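Local coordinates for protein dihydropteridine reductase (Caenorhabditis elegans, PDB 1OOE) that probably reduces quinonoid dihydrobiopterin to tetrahydrobiopterin with NADH or NADPH, as a homodimeric member of the short-chain dehydrogenase/reductase family, at residues A[21-25]-A[26-30]; A[204-207]-A[208-212]. All blocks are in the same frame, centred on the assembly; numbering follows the deposited sequence.

How the contacts relate
From the N terminus, the chain runs through strand 4-9 and helix 14-25 to contact 1 (21-25 with 26-30), a tight turn that ends the helix and starts strand 28-34. Contact 2 (204-207 with 208-212) comes much later and is local too, covering the last turns of helix 198-210 and its exit. The two follow in series, neither enclosing nor crossing the other, yet their centres lie only about 13 Å apart. Leu-206 joins them, packing its CD1 against Tyr-28 CE1 at 3.6 Å and also touching Phe-22, Phe-23 and Asn-26. Helix 198-210 is thereby tied to the first beta-alpha-beta unit of the Rossmann-type fold.

Contact 1 (A[21-25]-A[26-30]); sequences EFFKK and NGYTV
A Schellman motif closes the helix at Phe-23 to Tyr-28, with Gly-27 as the C-prime residue, at a positive phi that residues with a CB seldom adopt. Its outer bond runs from Tyr-28 N to Phe-23 O (3.0 Å), its inner bond from Gly-27 N to Lys-24 O (3.1 Å). The inner donor stands well above the carbonyl plane of Lys-24.

Asn-26, the first residue to leave helical angles, turns its side chain back along the helix. Asn-26 ND2 donates to Phe-22 O at 2.9 Å with a nearly straight N-H (164°), the acceptor lying close to the amide plane but the donor above the carbonyl plane. The backbone N of Asn-26 adds only weak bonds, to Phe-22 O and Phe-23 O. Asn-26 ND2 also sits over the centre of one face of the Phe-22 ring, 3.6 Å from Phe-22 CZ, with amide and ring planes 58° apart. Phe-22 brings its ring there with CG anti to the backbone N (chi1 -170°).

This turn joins helix 14-25 to strand 28-34 and so completes the right-handed beta-alpha-beta crossover from strand 4-9 that opens the Rossmann-type fold of short-chain dehydrogenases. The aromatic pair at this turn is edge-to-face: Phe-23 points its edge at the face of Tyr-28, centroids 5.2 Å apart, and CD2 of Phe-23 comes within 3.8 Å of Tyr-28 CD1. Phe-23 and Tyr-28 both also rest on Val-6 of strand 4-9. Val-30 and Lys-24 each have two conformers; in the one modelled here, Val-30 CG2 packs on Phe-23 CB, and Lys-24 NZ hydrogen-bonds Gln-40 O.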
ATOM      1  N   GLU A  21      14.588  13.156 -22.486  1.00 14.21           N
ATOM      2  CA  GLU A  21      15.532  13.898 -23.317  1.00 15.15           C
ATOM      3  C   GLU A  21      16.887  13.200 -23.403  1.00 15.01           C
ATOM      4  O   GLU A  21      17.496  13.135 -24.473  1.00 15.50           O
ATOM      5  CB  GLU A  21      15.731  15.314 -22.765  1.00 17.06           C
ATOM      6  CG  GLU A  21      14.538  16.242 -22.927  1.00 20.89           C
ATOM      7  CD  GLU A  21      14.118  16.410 -24.374  1.00 23.14           C
ATOM      8  OE1 GLU A  21      14.991  16.310 -25.264  1.00 24.83           O
ATOM      9  OE2 GLU A  21      12.918  16.657 -24.622  1.00 24.46           O
ATOM     10  N   PHE A  22      17.356  12.676 -22.275  1.00 14.47           N
ATOM     11  CA  PHE A  22      18.647  12.004 -22.226  1.00 14.24           C
ATOM     12  C   PHE A  22      18.708  10.753 -23.102  1.00 14.85           C
ATOM     13  O   PHE A  22      19.673  10.557 -23.840  1.00 16.03           O
ATOM     14  CB  PHE A  22      18.997  11.641 -20.783  1.00 15.12           C
ATOM     15  CG  PHE A  22      20.410  11.171 -20.603  1.00 15.67           C
ATOM     16  CD1 PHE A  22      21.474  12.057 -20.739  1.00 16.70           C
ATOM     17  CD2 PHE A  22      20.680   9.842 -20.302  1.00 15.16           C
ATOM     18  CE1 PHE A  22      22.789  11.626 -20.576  1.00 17.89           C
ATOM     19  CE2 PHE A  22      21.993   9.398 -20.138  1.00 17.79           C
ATOM     20  CZ  PHE A  22      23.047  10.291 -20.274  1.00 16.39           C
ATOM     21  N   PHE A  23      17.689   9.901 -23.023  1.00 14.00           N
ATOM     22  CA  PHE A  23      17.691   8.691 -23.840  1.00 14.60           C
ATOM     23  C   PHE A  23      17.561   9.027 -25.318  1.00 16.10           C
ATOM     24  O   PHE A  23      18.161   8.367 -26.169  1.00 15.25           O
ATOM     25  CB  PHE A  23      16.572   7.735 -23.409  1.00 13.41           C
ATOM     26  CG  PHE A  23      16.963   6.827 -22.274  1.00 12.52           C
ATOM     27  CD1 PHE A  23      17.105   7.325 -20.981  1.00 14.05           C
ATOM     28  CD2 PHE A  23      17.242   5.481 -22.507  1.00 12.61           C
ATOM     29  CE1 PHE A  23      17.521   6.496 -19.936  1.00 13.62           C
ATOM     30  CE2 PHE A  23      17.658   4.646 -21.473  1.00 11.54           C
ATOM     31  CZ  PHE A  23      17.799   5.155 -20.182  1.00 12.02           C
ATOM     32  N   LYS A  24      16.780  10.058 -25.617  1.00 16.24           N
ATOM     33  CA  LYS A  24      16.588  10.495 -26.994  1.00 18.28           C
ATOM     34  C   LYS A  24      17.931  10.950 -27.562  1.00 18.26           C
ATOM     35  O   LYS A  24      18.292  10.608 -28.692  1.00 18.00           O
ATOM     36  CB  LYS A  24      15.588  11.649 -27.035  1.00 19.70           C
ATOM     37  CG  LYS A  24      15.175  12.085 -28.428  1.00 22.40           C
ATOM     38  CD  LYS A  24      14.238  13.286 -28.358  1.00 23.03           C
ATOM     39  CE  LYS A  24      13.794  13.729 -29.741  1.00 24.16           C
ATOM     40  NZ  LYS A  24      12.919  14.931 -29.687  0.50 23.54           N
ATOM     41  N   LYS A  25      18.674  11.718 -26.771  1.00 18.08           N
ATOM     42  CA  LYS A  25      19.977  12.211 -27.200  1.00 19.81           C
ATOM     43  C   LYS A  25      20.934  11.050 -27.441  1.00 20.22           C
ATOM     44  O   LYS A  25      21.866  11.153 -28.243  1.00 21.52           O
ATOM     45  CB  LYS A  25      20.567  13.152 -26.143  1.00 20.23           C
ATOM     46  CG  LYS A  25      21.963  13.668 -26.486  1.00 24.47           C
ATOM     47  CD  LYS A  25      22.545  14.527 -25.370  1.00 27.62           C
ATOM     48  CE  LYS A  25      21.739  15.800 -25.164  1.00 30.27           C
ATOM     49  NZ  LYS A  25      21.684  16.632 -26.400  1.00 33.33           N
ATOM     50  N   ASN A  26      20.694   9.940 -26.750  1.00 18.21           N
ATOM     51  CA  ASN A  26      21.540   8.765 -26.881  1.00 18.35           C
ATOM     52  C   ASN A  26      21.033   7.713 -27.867  1.00 17.90           C
ATOM     53  O   ASN A  26      21.348   6.531 -27.742  1.00 20.15           O
ATOM     54  CB  ASN A  26      21.773   8.143 -25.503  1.00 17.40           C
ATOM     55  CG  ASN A  26      22.851   8.870 -24.719  1.00 17.40           C
ATOM     56  OD1 ASN A  26      24.044   8.640 -24.924  1.00 19.05           O
ATOM     57  ND2 ASN A  26      22.437   9.765 -23.830  1.00 18.38           N
ATOM     58  N   GLY A  27      20.239   8.154 -28.840  1.00 19.44           N
ATOM     59  CA  GLY A  27      19.744   7.261 -29.875  1.00 18.72           C
ATOM     60  C   GLY A  27      18.543   6.364 -29.637  1.00 18.91           C
ATOM     61  O   GLY A  27      18.254   5.505 -30.473  1.00 18.14           O
ATOM     62  N   TYR A  28      17.837   6.540 -28.524  1.00 16.58           N
ATOM     63  CA  TYR A  28      16.672   5.701 -28.257  1.00 16.57           C
ATOM     64  C   TYR A  28      15.362   6.326 -28.726  1.00 15.12           C
ATOM     65  O   TYR A  28      15.240   7.546 -28.828  1.00 16.01           O
ATOM     66  CB  TYR A  28      16.539   5.405 -26.758  1.00 17.56           C
ATOM     67  CG  TYR A  28      17.541   4.420 -26.206  1.00 18.53           C
ATOM     68  CD1 TYR A  28      18.852   4.804 -25.934  1.00 20.04           C
ATOM     69  CD2 TYR A  28      17.174   3.096 -25.954  1.00 18.58           C
ATOM     70  CE1 TYR A  28      19.776   3.897 -25.426  1.00 19.78           C
ATOM     71  CE2 TYR A  28      18.089   2.180 -25.447  1.00 20.45           C
ATOM     72  CZ  TYR A  28      19.389   2.587 -25.185  1.00 20.19           C
ATOM     73  OH  TYR A  28      20.300   1.685 -24.686  1.00 22.84           O
ATOM     74  N   THR A  29      14.392   5.468 -29.029  1.00 14.94           N
ATOM     75  CA  THR A  29      13.056   5.908 -29.412  1.00 13.22           C
ATOM     76  C   THR A  29      12.381   5.966 -28.049  1.00 12.17           C
ATOM     77  O   THR A  29      12.518   5.031 -27.262  1.00 12.85           O
ATOM     78  CB  THR A  29      12.331   4.857 -30.270  1.00 13.98           C
ATOM     79  OG1 THR A  29      13.046   4.664 -31.496  1.00 15.20           O
ATOM     80  CG2 THR A  29      10.908   5.307 -30.576  1.00 15.65           C
ATOM     81  N   VAL A  30      11.665   7.045 -27.758  1.00 11.25           N
ATOM     82  CA  VAL A  30      11.029   7.170 -26.453  1.00 11.69           C
ATOM     83  C   VAL A  30       9.517   7.350 -26.469  1.00 12.78           C
ATOM     84  O   VAL A  30       8.976   8.208 -27.168  1.00 12.41           O
ATOM     85  CB  VAL A  30      11.648   8.340 -25.650  1.00 11.77           C
ATOM     86  CG1 VAL A  30      11.094   8.350 -24.232  0.50 11.52           C
ATOM     87  CG2 VAL A  30      13.164   8.218 -25.641  0.50 12.64           C
TER

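Contact 2 (A[204-207]-A[208-212]); sequences HLLK and WTTET. With MES (2-(N-morpholino)-ethanesulfonic acid), chain C.
Trp-208 folds its indole back over the preceding helical turn, where it meets His-204 and Lys-207. Trp-208 CB lies 3.5 Å from His-204 O; Trp-208 CG, anti to the carbonyl carbon (chi1 -60°), carries the ring to within 3.2 Å of that oxygen, which sits over one indole face toward the rim. That oxygen also takes the nearly straight helical bond from Trp-208 N (172°). CD2 and CE3 also face His-204 O, CE3 meeting Leu-205 CD2 as well. Farther out, CZ2 and CH2 of Trp-208 face His-204 CB, which makes a CH-pi contact 3.9 Å from the centroid of the six-membered ring. Trp-208 CZ2 also lies 3.4 Å from MES O1S. The imidazole follows in an offset edge-to-face pairing, the His-204 edge toward the indole face with planes 66° apart; its ND1 is bonded to Phe-200 O.

On the other rim, CD1 and NE1 are approached obliquely by Lys-207 CE. At the polar end, Trp-208 NE1 donates to sulfonate O2S of MES at 3.0 Å, and Lys-207 NZ donates to that O2S at 2.9 Å, its chain bent at chi3 to reach it. Two donors thus grip one oxygen, which also lies at the edge of the His-204 ring. The MES probably came from the crystallisation liquor.

Beyond the indole, Thr-209 OG1 bonds Leu-205 O at 2.7 Å and Thr-210 OG1 bonds Leu-206 O at 2.9 Å. Each carbonyl receives hydroxyl and backbone N of its threonine from opposite faces of its plane. Glu-211, the first residue outside helical angles, still donates its N to Lys-207 O. Threonine hydroxyls doubling the i to i-4 bonds of the backbone are a familiar arrangement in alpha-helices, here in the last turns of helix 198-210.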
ATOM      1  N   HIS A 204      22.558   6.811 -14.750  1.00 12.00           N
ATOM      2  CA  HIS A 204      22.511   5.460 -14.212  1.00 12.16           C
ATOM      3  C   HIS A 204      21.472   4.600 -14.913  1.00 11.51           C
ATOM      4  O   HIS A 204      21.686   3.403 -15.107  1.00 12.23           O
ATOM      5  CB  HIS A 204      22.273   5.473 -12.699  1.00 12.68           C
ATOM      6  CG  HIS A 204      23.523   5.697 -11.905  1.00 12.26           C
ATOM      7  ND1 HIS A 204      24.146   6.924 -11.827  1.00 13.01           N
ATOM      8  CD2 HIS A 204      24.297   4.836 -11.202  1.00 13.01           C
ATOM      9  CE1 HIS A 204      25.250   6.809 -11.110  1.00 15.06           C
ATOM     10  NE2 HIS A 204      25.366   5.552 -10.720  1.00 15.00           N
ATOM     11  N   LEU A 205      20.350   5.193 -15.308  1.00 11.24           N
ATOM     12  CA  LEU A 205      19.344   4.405 -16.009  1.00 11.77           C
ATOM     13  C   LEU A 205      19.909   3.908 -17.341  1.00 11.42           C
ATOM     14  O   LEU A 205      19.692   2.756 -17.719  1.00 12.41           O
ATOM     15  CB  LEU A 205      18.072   5.220 -16.250  1.00  9.96           C
ATOM     16  CG  LEU A 205      17.213   5.518 -15.017  1.00 12.42           C
ATOM     17  CD1 LEU A 205      16.056   6.426 -15.410  1.00 11.78           C
ATOM     18  CD2 LEU A 205      16.697   4.214 -14.419  1.00 14.41           C
ATOM     19  N   LEU A 206      20.638   4.763 -18.053  1.00 12.50           N
ATOM     20  CA  LEU A 206      21.220   4.341 -19.329  1.00 11.91           C
ATOM     21  C   LEU A 206      22.238   3.223 -19.090  1.00 10.91           C
ATOM     22  O   LEU A 206      22.284   2.245 -19.842  1.00 11.37           O
ATOM     23  CB  LEU A 206      21.890   5.521 -20.051  1.00 10.75           C
ATOM     24  CG  LEU A 206      22.563   5.203 -21.396  1.00 11.08           C
ATOM     25  CD1 LEU A 206      21.539   4.619 -22.360  1.00 12.98           C
ATOM     26  CD2 LEU A 206      23.181   6.463 -21.979  1.00 12.26           C
ATOM     27  N   LYS A 207      23.039   3.356 -18.035  1.00 11.25           N
ATOM     28  CA  LYS A 207      24.041   2.340 -17.713  1.00 12.59           C
ATOM     29  C   LYS A 207      23.402   0.993 -17.384  1.00 12.56           C
ATOM     30  O   LYS A 207      23.806  -0.042 -17.915  1.00 10.75           O
ATOM     31  CB  LYS A 207      24.907   2.776 -16.528  1.00 11.77           C
ATOM     32  CG  LYS A 207      26.035   1.790 -16.221  1.00 13.47           C
ATOM     33  CD  LYS A 207      26.884   2.198 -15.024  1.00 14.29           C
ATOM     34  CE  LYS A 207      26.101   2.123 -13.718  1.00 15.53           C
ATOM     35  NZ  LYS A 207      26.987   2.329 -12.529  1.00 16.32           N
ATOM     36  N   TRP A 208      22.409   1.005 -16.500  1.00 10.81           N
ATOM     37  CA  TRP A 208      21.741  -0.230 -16.115  1.00 11.78           C
ATOM     38  C   TRP A 208      20.975  -0.847 -17.285  1.00 12.91           C
ATOM     39  O   TRP A 208      20.804  -2.068 -17.351  1.00 13.54           O
ATOM     40  CB  TRP A 208      20.784   0.014 -14.940  1.00 10.09           C
ATOM     41  CG  TRP A 208      21.445   0.537 -13.686  1.00  9.77           C
ATOM     42  CD1 TRP A 208      22.703   0.256 -13.241  1.00  9.77           C
ATOM     43  CD2 TRP A 208      20.847   1.382 -12.691  1.00 10.58           C
ATOM     44  NE1 TRP A 208      22.928   0.873 -12.027  1.00 10.24           N
ATOM     45  CE2 TRP A 208      21.803   1.569 -11.669  1.00 10.51           C
ATOM     46  CE3 TRP A 208      19.594   1.995 -12.563  1.00 12.78           C
ATOM     47  CZ2 TRP A 208      21.546   2.345 -10.532  1.00 11.02           C
ATOM     48  CZ3 TRP A 208      19.337   2.768 -11.432  1.00 12.72           C
ATOM     49  CH2 TRP A 208      20.309   2.934 -10.433  1.00 11.26           C
ATOM     50  N   THR A 209      20.517  -0.010 -18.209  1.00 12.53           N
ATOM     51  CA  THR A 209      19.773  -0.504 -19.365  1.00 12.27           C
ATOM     52  C   THR A 209      20.685  -1.214 -20.361  1.00 13.39           C
ATOM     53  O   THR A 209      20.327  -2.264 -20.907  1.00 12.38           O
ATOM     54  CB  THR A 209      19.045   0.648 -20.100  1.00 12.22           C
ATOM     55  OG1 THR A 209      18.089   1.252 -19.219  1.00 11.37           O
ATOM     56  CG2 THR A 209      18.309   0.124 -21.327  1.00 14.77           C
ATOM     57  N   THR A 210      21.867  -0.648 -20.577  1.00 14.00           N
ATOM     58  CA  THR A 210      22.828  -1.199 -21.533  1.00 14.91           C
ATOM     59  C   THR A 210      23.820  -2.228 -20.988  1.00 16.04           C
ATOM     60  O   THR A 210      24.333  -3.056 -21.746  1.00 16.63           O
ATOM     61  CB  THR A 210      23.628  -0.065 -22.203  1.00 15.10           C
ATOM     62  OG1 THR A 210      24.342   0.675 -21.206  1.00 15.36           O
ATOM     63  CG2 THR A 210      22.695   0.873 -22.945  1.00 16.65           C
ATOM     64  N   GLU A 211      24.096  -2.180 -19.687  1.00 15.46           N
ATOM     65  CA  GLU A 211      25.039  -3.115 -19.075  1.00 16.41           C
ATOM     66  C   GLU A 211      24.425  -3.821 -17.870  1.00 15.09           C
ATOM     67  O   GLU A 211      24.378  -3.264 -16.773  1.00 14.71           O
ATOM     68  CB  GLU A 211      26.306  -2.372 -18.642  1.00 18.27           C
ATOM     69  CG  GLU A 211      27.057  -1.704 -19.785  1.00 25.03           C
ATOM     70  CD  GLU A 211      27.644  -2.702 -20.770  1.00 30.70           C
ATOM     71  OE1 GLU A 211      26.885  -3.520 -21.328  1.00 35.12           O
ATOM     72  OE2 GLU A 211      28.873  -2.662 -20.991  1.00 34.62           O
ATOM     73  N   THR A 212      23.970  -5.055 -18.068  1.00 15.74           N
ATOM     74  CA  THR A 212      23.343  -5.806 -16.982  1.00 15.92           C
ATOM     75  C   THR A 212      24.253  -6.047 -15.776  1.00 16.44           C
ATOM     76  O   THR A 212      23.782  -6.098 -14.641  1.00 15.75           O
ATOM     77  CB  THR A 212      22.802  -7.173 -17.476  1.00 16.10           C
ATOM     78  OG1 THR A 212      23.867  -7.932 -18.060  1.00 17.53           O
ATOM     79  CG2 THR A 212      21.701  -6.972 -18.508  1.00 17.95           C
TER
HETATM   80  O1  MES C2001      28.967  -4.516  -8.623  1.00 32.91           O
HETATM   81  C2  MES C2001      27.613  -4.454  -9.153  1.00 32.50           C
HETATM   82  C3  MES C2001      27.355  -3.053  -9.735  1.00 31.59           C
HETATM   83  N4  MES C2001      27.602  -2.037  -8.688  1.00 30.73           N
HETATM   84  C5  MES C2001      28.941  -2.137  -8.055  1.00 32.38           C
HETATM   85  C6  MES C2001      29.147  -3.570  -7.532  1.00 32.61           C
HETATM   86  C7  MES C2001      27.237  -0.665  -9.061  1.00 29.65           C
HETATM   87  C8  MES C2001      25.847  -0.346  -8.507  1.00 27.30           C
HETATM   88  S   MES C2001      25.297   1.364  -8.855  1.00 24.56           S
HETATM   89  O1S MES C2001      23.913   1.443  -8.281  1.00 26.42           O
HETATM   90  O2S MES C2001      25.336   1.514 -10.345  1.00 22.85           O
HETATM   91  O3S MES C2001      26.279   2.249  -8.147  1.00 25.45           O